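Side-chain contacts in leucine--tRNA ligase (Agrobacterium radiobacter, PDB 5AH5), which probably joins leucine to its cognate tRNA at the expense of ATP, as a class I aminoacyl-tRNA synthetase with associated editing activity: residues R52-G57 against F115-A120; K136-L141 against G145-D150; E653-I658 against P701-G706. All blocks are in the same frame, centred on the assembly; numbering follows the deposited sequence.

Contact 1: R52-G57 against F115-A120; sequences RNYSMG and FGYSWA. With LSS (5'-O-(L-leucylsulfamoyl)adenosine), chain I.
Phe-115 and Tyr-117 lie against Tyr-54 and Ser-55 of helix 48-66. The helix begins in the predicted HIGH region of the class I synthetase catalytic domain. The Phe-115 ring has the carbonyl carbon of Tyr-54 over one face, offset toward the rim. At its edge, near the ring plane, is the Ser-55 hydroxyl, with OG 3.4 Å from Phe-115 CE1. That hydroxyl is hydrogen-bonded to Val-51 O of its own helix. Phe-115 CE2 also packs on Tyr-54 CB at 3.6 Å. After an inverse gamma turn centred on Gly-116, Tyr-117 crosses the Tyr-54 side chain at about a right angle. Its OH is 3.4 Å from Tyr-54 CB and is hydrogen-bonded to Glu-37. A water lies between Tyr-54 O and Tyr-117 OH, but its bridging is doubtful because it sits too close to Tyr-54 O.

The same stretch of helix also borders the leucyl-adenylate analogue LSS. Tyr-54 has CG anti to its carbonyl carbon (chi1 -59°), and its ring runs toward the ligand. Its OH is bonded to Met-38 O and lies 3.5 Å from LSS C25. Asn-53 OD1 accepts a hydrogen bond from LSS O3, a ribose hydroxyl, at 2.6 Å.

Contact 2: K136-L141 against G145-D150; sequences KLFLDL and GLIYRD
Leu-141 O, in the last turn of helix 128-143, meets the backbone of 145-150. It accepts a hydrogen bond from Ile-147 N at 3.1 Å, with an N-H...O angle of 166°. Leu-146 N adds a weak bond to the same oxygen at 2.8 Å, bent to 126°. Gly-145 N is also near, but its angle is too poor for a bond. Gly-145 has a positive phi, where the chain turns back. Farther along, the backbone of Leu-146 is hydrogen-bonded with Asp-192, and that of Tyr-148 with Phe-190. Apolar side chains of the two segments also meet. In Ile-147, CG1 is anti to the carbonyl carbon, and the extended second torsion (chi2 171°) carries CD1 on over a face of the Phe-138 ring. The CH-pi contact is 4.1 Å from CD1 to the centroid of that ring. Ile-147 CG2 reaches Phe-138 CZ at 3.7 Å. CD1 also touches Leu-141 CB, while Leu-146 CB lies beside that same CB. Trp-189 meets the Phe-138 ring edge-to-face. The arrangement is a tight helix-to-strand connection, leading helix 128-143 into the edge of an antiparallel sheet where strand 147-151 pairs with strand 182-191.

Contact 3: E653-I658 against P701-G706; sequences EEDREI and PTVLAG
Val-703 projects from helix 701-715 onto Asp-655 and Ile-658 of helix 653-674. These residues lie one helical turn apart, and the valine meets both with its two branches. Its CG1 is anti to the backbone N (chi1 171°), which leaves CG2 anti to the carbonyl carbon. CG2 packs on the aspartate; CG1 reaches the isoleucine and also lies near Asp-655 OD1. CG2 lies 3.5 Å from Asp-655 CG and 3.8 Å from Asp-655 CB. The methyl is thus set against the carboxylate carbon, with both carboxylate oxygens a little farther off. Val-703 CB itself is 3.8 Å from Asp-655 OD1.

Asp-655 has CG anti to its carbonyl carbon (chi1 -69°). The carboxylate then lies beside its own backbone N. OD2 is hydrogen-bonded to Ser-700 OG, just before helix 701-715, and to Glu-651 N. These bonds hold the polar end while its carbon atoms pack on the valine. Ile-658 points its CG2 branch at Val-703, but loosely, with CG2 4.2 Å from Val-703 CG1. The two side chains cross at a slant.

Both segments belong to the helical anticodon-binding domain. Residues 653-658 of one helix meet residues 701-706 of the other. Helix 678-695 adjoins them, with its Leu-692 touching both Ile-658 and Leu-704, while helix 634-639 lies against Leu-704 and Ala-705.

In the fold
The touching residues are all buried in contacts 1 and 3, and mostly buried in contact 2, where Gly-145 is exposed. Contact 1 is nearest the centre of the chain, at about 16 Å between centres, and contact 3 is farthest, at about 44 Å. Contacts 1 and 2 belong to the class I synthetase part of the chain, on helices 48-66 and 128-143. Contact 3 belongs to the anticodon-binding domain. The chemistry differs with place. Contact 1 joins a helix to a loop through aromatic side chains packed on the helix, beside the ligand. Contact 2 is local in sequence and uses backbone bonds together with apolar and CH-pi packing. Contact 3 joins two helices by side chains alone. None of the three touches another.

Contact 1: R52-G57 against F115-A120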
loop_
_atom_site.group_PDB
_atom_site.type_symbol
_atom_site.label_atom_id
_atom_site.label_comp_id
_atom_site.label_asym_id
_atom_site.label_seq_id
_atom_site.Cartn_x
_atom_site.Cartn_y
_atom_site.Cartn_z
ATOM N N ARG B 52 1.216 -4.225 14.101
ATOM C CA ARG B 52 1.346 -2.764 13.959
ATOM C C ARG B 52 0.445 -2.265 12.826
ATOM O O ARG B 52 -0.315 -1.286 12.979
ATOM C CB ARG B 52 2.778 -2.323 13.693
ATOM C CG ARG B 52 2.872 -0.807 13.654
ATOM C CD ARG B 52 4.224 -0.323 13.246
ATOM N NE ARG B 52 4.392 1.086 13.570
ATOM C CZ ARG B 52 5.429 1.804 13.213
ATOM N NH1 ARG B 52 6.461 1.214 12.562
ATOM N NH2 ARG B 52 5.481 3.114 13.545
ATOM N N ASN B 53 0.580 -2.927 11.688
ATOM C CA ASN B 53 -0.169 -2.631 10.506
ATOM C C ASN B 53 -1.723 -2.656 10.733
ATOM O O ASN B 53 -2.463 -1.758 10.284
ATOM C CB ASN B 53 0.244 -3.628 9.437
ATOM C CG ASN B 53 -0.200 -3.271 8.075
ATOM O OD1 ASN B 53 0.372 -3.795 7.105
ATOM N ND2 ASN B 53 -1.224 -2.434 7.944
ATOM N N TYR B 54 -2.161 -3.592 11.537
ATOM C CA TYR B 54 -3.564 -3.912 11.678
ATOM C C TYR B 54 -4.176 -3.148 12.867
ATOM O O TYR B 54 -5.374 -2.836 12.904
ATOM C CB TYR B 54 -3.773 -5.443 11.713
ATOM C CG TYR B 54 -3.261 -6.206 10.462
ATOM C CD1 TYR B 54 -3.173 -5.596 9.237
ATOM C CD2 TYR B 54 -2.909 -7.568 10.507
ATOM C CE1 TYR B 54 -2.728 -6.232 8.123
ATOM C CE2 TYR B 54 -2.434 -8.230 9.342
ATOM C CZ TYR B 54 -2.330 -7.582 8.176
ATOM O OH TYR B 54 -1.904 -8.205 6.980
ATOM N N SER B 55 -3.372 -2.894 13.870
ATOM C CA SER B 55 -3.755 -2.029 14.972
ATOM C C SER B 55 -4.215 -0.693 14.482
ATOM O O SER B 55 -5.198 -0.142 14.997
ATOM C CB SER B 55 -2.599 -1.815 15.904
ATOM O OG SER B 55 -2.399 -2.967 16.639
ATOM N N MET B 56 -3.537 -0.172 13.489
ATOM C CA MET B 56 -3.845 1.204 12.969
ATOM C C MET B 56 -5.224 1.224 12.315
ATOM O O MET B 56 -6.001 2.178 12.506
ATOM C CB MET B 56 -2.813 1.685 11.972
ATOM C CG MET B 56 -1.399 1.881 12.516
ATOM S SD MET B 56 -0.180 2.366 11.249
ATOM C CE MET B 56 1.233 2.364 12.349
ATOM N N GLY B 57 -5.525 0.161 11.553
ATOM C CA GLY B 57 -6.805 0.023 10.925
ATOM C C GLY B 57 -7.877 -0.163 11.922
ATOM O O GLY B 57 -8.924 0.436 11.764
ATOM N N PHE B 115 -8.981 -7.165 17.380
ATOM C CA PHE B 115 -9.175 -6.545 16.120
ATOM C C PHE B 115 -10.609 -6.825 15.579
ATOM O O PHE B 115 -11.017 -7.991 15.346
ATOM C CB PHE B 115 -8.119 -7.012 15.090
ATOM C CG PHE B 115 -6.686 -6.589 15.368
ATOM C CD1 PHE B 115 -6.360 -5.494 16.139
ATOM C CD2 PHE B 115 -5.657 -7.300 14.772
ATOM C CE1 PHE B 115 -5.016 -5.124 16.327
ATOM C CE2 PHE B 115 -4.344 -6.947 14.925
ATOM C CZ PHE B 115 -4.009 -5.850 15.729
ATOM N N GLY B 116 -11.341 -5.740 15.294
ATOM C CA GLY B 116 -12.776 -5.794 15.024
ATOM C C GLY B 116 -13.088 -5.884 13.534
ATOM O O GLY B 116 -13.520 -4.943 12.964
ATOM N N TYR B 117 -12.901 -7.063 12.939
ATOM C CA TYR B 117 -13.114 -7.276 11.535
ATOM C C TYR B 117 -14.566 -7.758 11.304
ATOM O O TYR B 117 -15.220 -8.238 12.208
ATOM C CB TYR B 117 -12.096 -8.264 10.979
ATOM C CG TYR B 117 -10.733 -7.705 10.871
ATOM C CD1 TYR B 117 -10.455 -6.707 9.963
ATOM C CD2 TYR B 117 -9.696 -8.200 11.634
ATOM C CE1 TYR B 117 -9.199 -6.189 9.845
ATOM C CE2 TYR B 117 -8.416 -7.697 11.515
ATOM C CZ TYR B 117 -8.178 -6.691 10.667
ATOM O OH TYR B 117 -6.912 -6.175 10.572
ATOM N N SER B 118 -15.078 -7.418 10.146
ATOM C CA SER B 118 -16.379 -7.882 9.671
ATOM C C SER B 118 -16.082 -9.267 8.988
ATOM O O SER B 118 -15.829 -9.392 7.769
ATOM C CB SER B 118 -16.980 -6.941 8.648
ATOM O OG SER B 118 -18.271 -7.437 8.199
ATOM N N TRP B 119 -16.058 -10.223 9.837
ATOM C CA TRP B 119 -15.722 -11.641 9.490
ATOM C C TRP B 119 -16.709 -12.294 8.536
ATOM O O TRP B 119 -16.340 -13.226 7.839
ATOM C CB TRP B 119 -15.596 -12.464 10.747
ATOM C CG TRP B 119 -14.387 -12.134 11.565
ATOM C CD1 TRP B 119 -14.376 -11.765 12.886
ATOM C CD2 TRP B 119 -13.004 -12.251 11.174
ATOM N NE1 TRP B 119 -13.106 -11.582 13.300
ATOM C CE2 TRP B 119 -12.234 -11.876 12.289
ATOM C CE3 TRP B 119 -12.350 -12.628 9.983
ATOM C CZ2 TRP B 119 -10.848 -11.841 12.270
ATOM C CZ3 TRP B 119 -10.983 -12.576 9.941
ATOM C CH2 TRP B 119 -10.229 -12.174 11.091
ATOM N N ALA B 120 -17.904 -11.732 8.386
ATOM C CA ALA B 120 -18.862 -12.226 7.378
ATOM C C ALA B 120 -18.350 -11.937 6.032
ATOM O O ALA B 120 -18.829 -12.520 5.075
ATOM C CB ALA B 120 -20.239 -11.569 7.514
HETATM C C1 LSS I . 1.722 -9.229 1.927
HETATM N N1 LSS I . 6.733 -4.220 10.029
HETATM O O1 LSS I . 2.628 -8.436 1.793
HETATM S S1 LSS I . 2.509 -9.918 4.159
HETATM C C2 LSS I . 5.706 -3.537 9.527
HETATM N N2 LSS I . 1.573 -9.989 2.996
HETATM O O2 LSS I . 4.001 -4.422 4.978
HETATM N N3 LSS I . 4.815 -4.076 8.666
HETATM O O3 LSS I . 1.264 -4.296 4.665
HETATM C C4 LSS I . 4.973 -5.371 8.303
HETATM N N4 LSS I . -0.112 -10.618 0.954
HETATM O O4 LSS I . 1.980 -6.588 6.926
HETATM C C5 LSS I . 6.075 -6.104 8.725
HETATM O O5 LSS I . 2.395 -8.456 4.790
HETATM C C6 LSS I . 6.979 -5.503 9.584
HETATM N N6 LSS I . 8.024 -6.236 10.048
HETATM C C7 LSS I . -1.059 -8.097 -0.608
HETATM N N7 LSS I . 5.993 -7.337 8.160
HETATM C C8 LSS I . 4.895 -7.358 7.357
HETATM C C9 LSS I . -0.097 -8.137 0.582
HETATM N N9 LSS I . 4.266 -6.159 7.478
HETATM C CA LSS I . 0.740 -9.409 0.806
HETATM C C10 LSS I . -0.240 -8.049 -1.907
HETATM C C11 LSS I . -2.033 -6.881 -0.408
HETATM O O1A LSS I . 3.954 -10.092 3.949
HETATM C C21 LSS I . 3.080 -5.706 6.780
HETATM C C22 LSS I . 3.303 -5.588 5.312
HETATM C C23 LSS I . 1.879 -5.611 4.750
HETATM C C24 LSS I . 1.194 -6.517 5.752
HETATM C C25 LSS I . 1.154 -7.977 5.298
HETATM O O2A LSS I . 2.088 -10.769 5.251
HETATM O O HOH W 1 -7.348 -4.113 12.320
#

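Contact 2: K136-L141 against G145-D150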
loop_
_atom_site.group_PDB
_atom_site.type_symbol
_atom_site.label_atom_id
_atom_site.label_comp_id
_atom_site.label_asym_id
_atom_site.label_seq_id
_atom_site.Cartn_x
_atom_site.Cartn_y
_atom_site.Cartn_z
ATOM N N LYS B 136 -13.535 -16.653 -13.867
ATOM C CA LYS B 136 -14.461 -15.847 -14.696
ATOM C C LYS B 136 -13.877 -14.579 -15.125
ATOM O O LYS B 136 -13.976 -14.208 -16.319
ATOM C CB LYS B 136 -15.767 -15.546 -14.002
ATOM C CG LYS B 136 -16.598 -16.761 -13.730
ATOM C CD LYS B 136 -17.904 -16.315 -13.094
ATOM C CE LYS B 136 -18.753 -17.482 -12.712
ATOM N NZ LYS B 136 -20.175 -17.063 -12.612
ATOM N N LEU B 137 -13.225 -13.888 -14.181
ATOM C CA LEU B 137 -12.554 -12.640 -14.551
ATOM C C LEU B 137 -11.459 -12.897 -15.580
ATOM O O LEU B 137 -11.314 -12.152 -16.532
ATOM C CB LEU B 137 -11.951 -11.949 -13.325
ATOM C CG LEU B 137 -12.876 -11.219 -12.350
ATOM C CD1 LEU B 137 -11.956 -10.447 -11.410
ATOM C CD2 LEU B 137 -13.818 -10.281 -13.065
ATOM N N PHE B 138 -10.684 -13.976 -15.402
ATOM C CA PHE B 138 -9.603 -14.270 -16.373
ATOM C C PHE B 138 -10.201 -14.445 -17.760
ATOM O O PHE B 138 -9.674 -13.892 -18.741
ATOM C CB PHE B 138 -8.850 -15.493 -15.943
ATOM C CG PHE B 138 -7.763 -15.913 -16.887
ATOM C CD1 PHE B 138 -8.058 -16.580 -18.090
ATOM C CD2 PHE B 138 -6.422 -15.742 -16.545
ATOM C CE1 PHE B 138 -7.031 -16.968 -18.952
ATOM C CE2 PHE B 138 -5.411 -16.179 -17.383
ATOM C CZ PHE B 138 -5.718 -16.771 -18.589
ATOM N N LEU B 139 -11.302 -15.196 -17.846
ATOM C CA LEU B 139 -11.919 -15.479 -19.174
ATOM C C LEU B 139 -12.529 -14.252 -19.806
ATOM O O LEU B 139 -12.443 -14.063 -21.042
ATOM C CB LEU B 139 -12.929 -16.629 -19.089
ATOM C CG LEU B 139 -12.224 -17.958 -18.825
ATOM C CD1 LEU B 139 -13.236 -19.064 -18.606
ATOM C CD2 LEU B 139 -11.279 -18.332 -19.967
ATOM N N ASP B 140 -13.091 -13.376 -18.977
ATOM C CA ASP B 140 -13.540 -12.040 -19.499
ATOM C C ASP B 140 -12.388 -11.221 -20.069
ATOM O O ASP B 140 -12.425 -10.767 -21.241
ATOM C CB ASP B 140 -14.383 -11.316 -18.466
ATOM C CG ASP B 140 -15.203 -10.172 -19.051
ATOM O OD1 ASP B 140 -15.513 -10.170 -20.260
ATOM O OD2 ASP B 140 -15.506 -9.234 -18.278
ATOM N N LEU B 141 -11.291 -11.122 -19.331
ATOM C CA LEU B 141 -10.134 -10.376 -19.838
ATOM C C LEU B 141 -9.521 -11.034 -21.068
ATOM O O LEU B 141 -9.021 -10.335 -21.975
ATOM C CB LEU B 141 -9.077 -10.189 -18.744
ATOM C CG LEU B 141 -9.300 -8.960 -17.813
ATOM C CD1 LEU B 141 -10.551 -9.010 -16.939
ATOM C CD2 LEU B 141 -8.060 -8.831 -16.940
ATOM N N GLY B 145 -9.315 -9.386 -25.055
ATOM C CA GLY B 145 -7.956 -9.106 -25.496
ATOM C C GLY B 145 -7.007 -8.520 -24.458
ATOM O O GLY B 145 -5.881 -8.256 -24.786
ATOM N N LEU B 146 -7.423 -8.355 -23.208
ATOM C CA LEU B 146 -6.514 -7.839 -22.166
ATOM C C LEU B 146 -5.541 -8.904 -21.688
ATOM O O LEU B 146 -4.402 -8.600 -21.383
ATOM C CB LEU B 146 -7.309 -7.260 -21.002
ATOM C CG LEU B 146 -8.003 -5.981 -21.490
ATOM C CD1 LEU B 146 -9.385 -5.843 -20.893
ATOM C CD2 LEU B 146 -7.121 -4.778 -21.239
ATOM N N ILE B 147 -5.976 -10.167 -21.690
ATOM C CA ILE B 147 -5.094 -11.282 -21.419
ATOM C C ILE B 147 -4.854 -12.013 -22.730
ATOM O O ILE B 147 -5.815 -12.312 -23.486
ATOM C CB ILE B 147 -5.644 -12.238 -20.339
ATOM C CG1 ILE B 147 -5.507 -11.586 -18.946
ATOM C CG2 ILE B 147 -4.885 -13.591 -20.354
ATOM C CD1 ILE B 147 -6.205 -12.331 -17.825
ATOM N N TYR B 148 -3.581 -12.355 -22.943
ATOM C CA TYR B 148 -3.144 -13.032 -24.137
ATOM C C TYR B 148 -1.943 -13.958 -23.922
ATOM O O TYR B 148 -1.182 -13.849 -22.940
ATOM C CB TYR B 148 -2.851 -11.966 -25.180
ATOM C CG TYR B 148 -1.628 -11.128 -24.851
ATOM C CD1 TYR B 148 -0.379 -11.538 -25.283
ATOM C CD2 TYR B 148 -1.718 -9.933 -24.128
ATOM C CE1 TYR B 148 0.755 -10.826 -25.023
ATOM C CE2 TYR B 148 -0.570 -9.209 -23.845
ATOM C CZ TYR B 148 0.668 -9.659 -24.310
ATOM O OH TYR B 148 1.872 -9.012 -24.099
ATOM N N ARG B 149 -1.766 -14.870 -24.868
ATOM C CA ARG B 149 -0.685 -15.837 -24.845
ATOM C C ARG B 149 0.341 -15.436 -25.821
ATOM O O ARG B 149 -0.004 -15.028 -26.898
ATOM C CB ARG B 149 -1.194 -17.234 -25.195
ATOM C CG ARG B 149 -0.275 -18.335 -24.654
ATOM C CD ARG B 149 -1.017 -19.632 -24.445
ATOM N NE ARG B 149 -0.116 -20.721 -24.083
ATOM C CZ ARG B 149 0.432 -21.575 -24.941
ATOM N NH1 ARG B 149 0.205 -21.490 -26.265
ATOM N NH2 ARG B 149 1.211 -22.532 -24.476
ATOM N N ASP B 150 1.621 -15.545 -25.461
ATOM C CA ASP B 150 2.658 -15.160 -26.383
ATOM C C ASP B 150 3.883 -15.983 -26.127
ATOM O O ASP B 150 4.114 -16.422 -25.010
ATOM C CB ASP B 150 2.956 -13.668 -26.202
ATOM C CG ASP B 150 3.874 -13.081 -27.292
ATOM O OD1 ASP B 150 3.891 -13.557 -28.442
ATOM O OD2 ASP B 150 4.575 -12.094 -26.998
#

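Contact 3: E653-I658 against P701-G706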
loop_
_atom_site.group_PDB
_atom_site.type_symbol
_atom_site.label_atom_id
_atom_site.label_comp_id
_atom_site.label_asym_id
_atom_site.label_seq_id
_atom_site.Cartn_x
_atom_site.Cartn_y
_atom_site.Cartn_z
ATOM N N GLU B 653 -13.923 28.516 37.798
ATOM C CA GLU B 653 -12.838 28.689 36.823
ATOM C C GLU B 653 -12.021 27.392 36.589
ATOM O O GLU B 653 -11.500 27.168 35.464
ATOM C CB GLU B 653 -11.890 29.819 37.264
ATOM C CG GLU B 653 -12.576 31.116 37.740
ATOM C CD GLU B 653 -12.722 31.252 39.269
ATOM O OE1 GLU B 653 -11.674 31.348 39.944
ATOM O OE2 GLU B 653 -13.876 31.284 39.792
ATOM N N GLU B 654 -11.886 26.582 37.647
ATOM C CA GLU B 654 -11.139 25.326 37.599
ATOM C C GLU B 654 -11.864 24.225 36.795
ATOM O O GLU B 654 -11.232 23.509 36.019
ATOM C CB GLU B 654 -10.828 24.814 39.014
ATOM C CG GLU B 654 -9.634 25.490 39.695
ATOM C CD GLU B 654 -9.199 24.767 40.986
ATOM O OE1 GLU B 654 -9.819 25.044 42.043
ATOM O OE2 GLU B 654 -8.243 23.927 40.951
ATOM N N ASP B 655 -13.172 24.089 37.003
ATOM C CA ASP B 655 -14.030 23.254 36.149
ATOM C C ASP B 655 -13.918 23.643 34.707
ATOM O O ASP B 655 -13.843 22.794 33.836
ATOM C CB ASP B 655 -15.492 23.393 36.527
ATOM C CG ASP B 655 -15.802 22.785 37.843
ATOM O OD1 ASP B 655 -15.057 21.897 38.284
ATOM O OD2 ASP B 655 -16.814 23.173 38.446
ATOM N N ARG B 656 -13.885 24.934 34.466
ATOM C CA ARG B 656 -13.810 25.452 33.121
ATOM C C ARG B 656 -12.443 25.281 32.502
ATOM O O ARG B 656 -12.326 25.350 31.263
ATOM C CB ARG B 656 -14.211 26.940 33.087
ATOM C CG ARG B 656 -15.705 27.185 33.203
ATOM C CD ARG B 656 -16.371 27.244 31.837
ATOM N NE ARG B 656 -16.222 28.551 31.186
ATOM C CZ ARG B 656 -16.325 28.781 29.873
ATOM N NH1 ARG B 656 -16.561 27.795 29.012
ATOM N NH2 ARG B 656 -16.176 30.020 29.410
ATOM N N GLU B 657 -11.397 25.146 33.321
ATOM C CA GLU B 657 -10.086 24.847 32.762
ATOM C C GLU B 657 -10.070 23.372 32.327
ATOM O O GLU B 657 -9.573 23.052 31.244
ATOM C CB GLU B 657 -8.942 25.129 33.707
ATOM C CG GLU B 657 -7.536 24.923 33.109
ATOM C CD GLU B 657 -7.278 25.685 31.797
ATOM O OE1 GLU B 657 -7.841 26.798 31.591
ATOM O OE2 GLU B 657 -6.496 25.173 30.957
ATOM N N ILE B 658 -10.620 22.527 33.180
ATOM C CA ILE B 658 -10.742 21.110 32.899
ATOM C C ILE B 658 -11.604 20.925 31.650
ATOM O O ILE B 658 -11.146 20.319 30.672
ATOM C CB ILE B 658 -11.289 20.320 34.097
ATOM C CG1 ILE B 658 -10.257 20.330 35.226
ATOM C CG2 ILE B 658 -11.600 18.867 33.696
ATOM C CD1 ILE B 658 -10.779 19.851 36.574
ATOM N N PRO B 701 -17.742 17.277 41.498
ATOM C CA PRO B 701 -17.960 15.862 41.211
ATOM C C PRO B 701 -18.457 15.573 39.768
ATOM O O PRO B 701 -17.880 14.745 39.057
ATOM C CB PRO B 701 -19.036 15.471 42.218
ATOM C CG PRO B 701 -18.829 16.388 43.372
ATOM C CD PRO B 701 -18.118 17.613 42.883
ATOM N N THR B 702 -19.478 16.305 39.339
ATOM C CA THR B 702 -20.105 16.069 38.055
ATOM C C THR B 702 -19.114 16.341 36.917
ATOM O O THR B 702 -19.118 15.604 35.930
ATOM C CB THR B 702 -21.445 16.851 37.925
ATOM O OG1 THR B 702 -22.426 16.284 38.817
ATOM C CG2 THR B 702 -22.002 16.808 36.503
ATOM N N VAL B 703 -18.260 17.350 37.066
ATOM C CA VAL B 703 -17.270 17.686 36.045
ATOM C C VAL B 703 -16.215 16.580 35.937
ATOM O O VAL B 703 -15.675 16.334 34.842
ATOM C CB VAL B 703 -16.557 19.014 36.348
ATOM C CG1 VAL B 703 -15.380 19.240 35.408
ATOM C CG2 VAL B 703 -17.554 20.166 36.256
ATOM N N LEU B 704 -15.887 16.000 37.087
ATOM C CA LEU B 704 -14.878 14.991 37.180
ATOM C C LEU B 704 -15.431 13.662 36.676
ATOM O O LEU B 704 -14.764 13.001 35.943
ATOM C CB LEU B 704 -14.387 14.825 38.608
ATOM C CG LEU B 704 -13.328 13.733 38.800
ATOM C CD1 LEU B 704 -12.090 14.037 37.961
ATOM C CD2 LEU B 704 -12.973 13.533 40.266
ATOM N N ALA B 705 -16.629 13.277 37.061
ATOM C CA ALA B 705 -17.232 12.057 36.494
ATOM C C ALA B 705 -17.361 12.153 34.945
ATOM O O ALA B 705 -17.024 11.205 34.210
ATOM C CB ALA B 705 -18.569 11.766 37.110
ATOM N N GLY B 706 -17.792 13.300 34.461
ATOM C CA GLY B 706 -17.863 13.572 33.027
ATOM C C GLY B 706 -16.543 13.528 32.287
ATOM O O GLY B 706 -16.497 13.110 31.113
#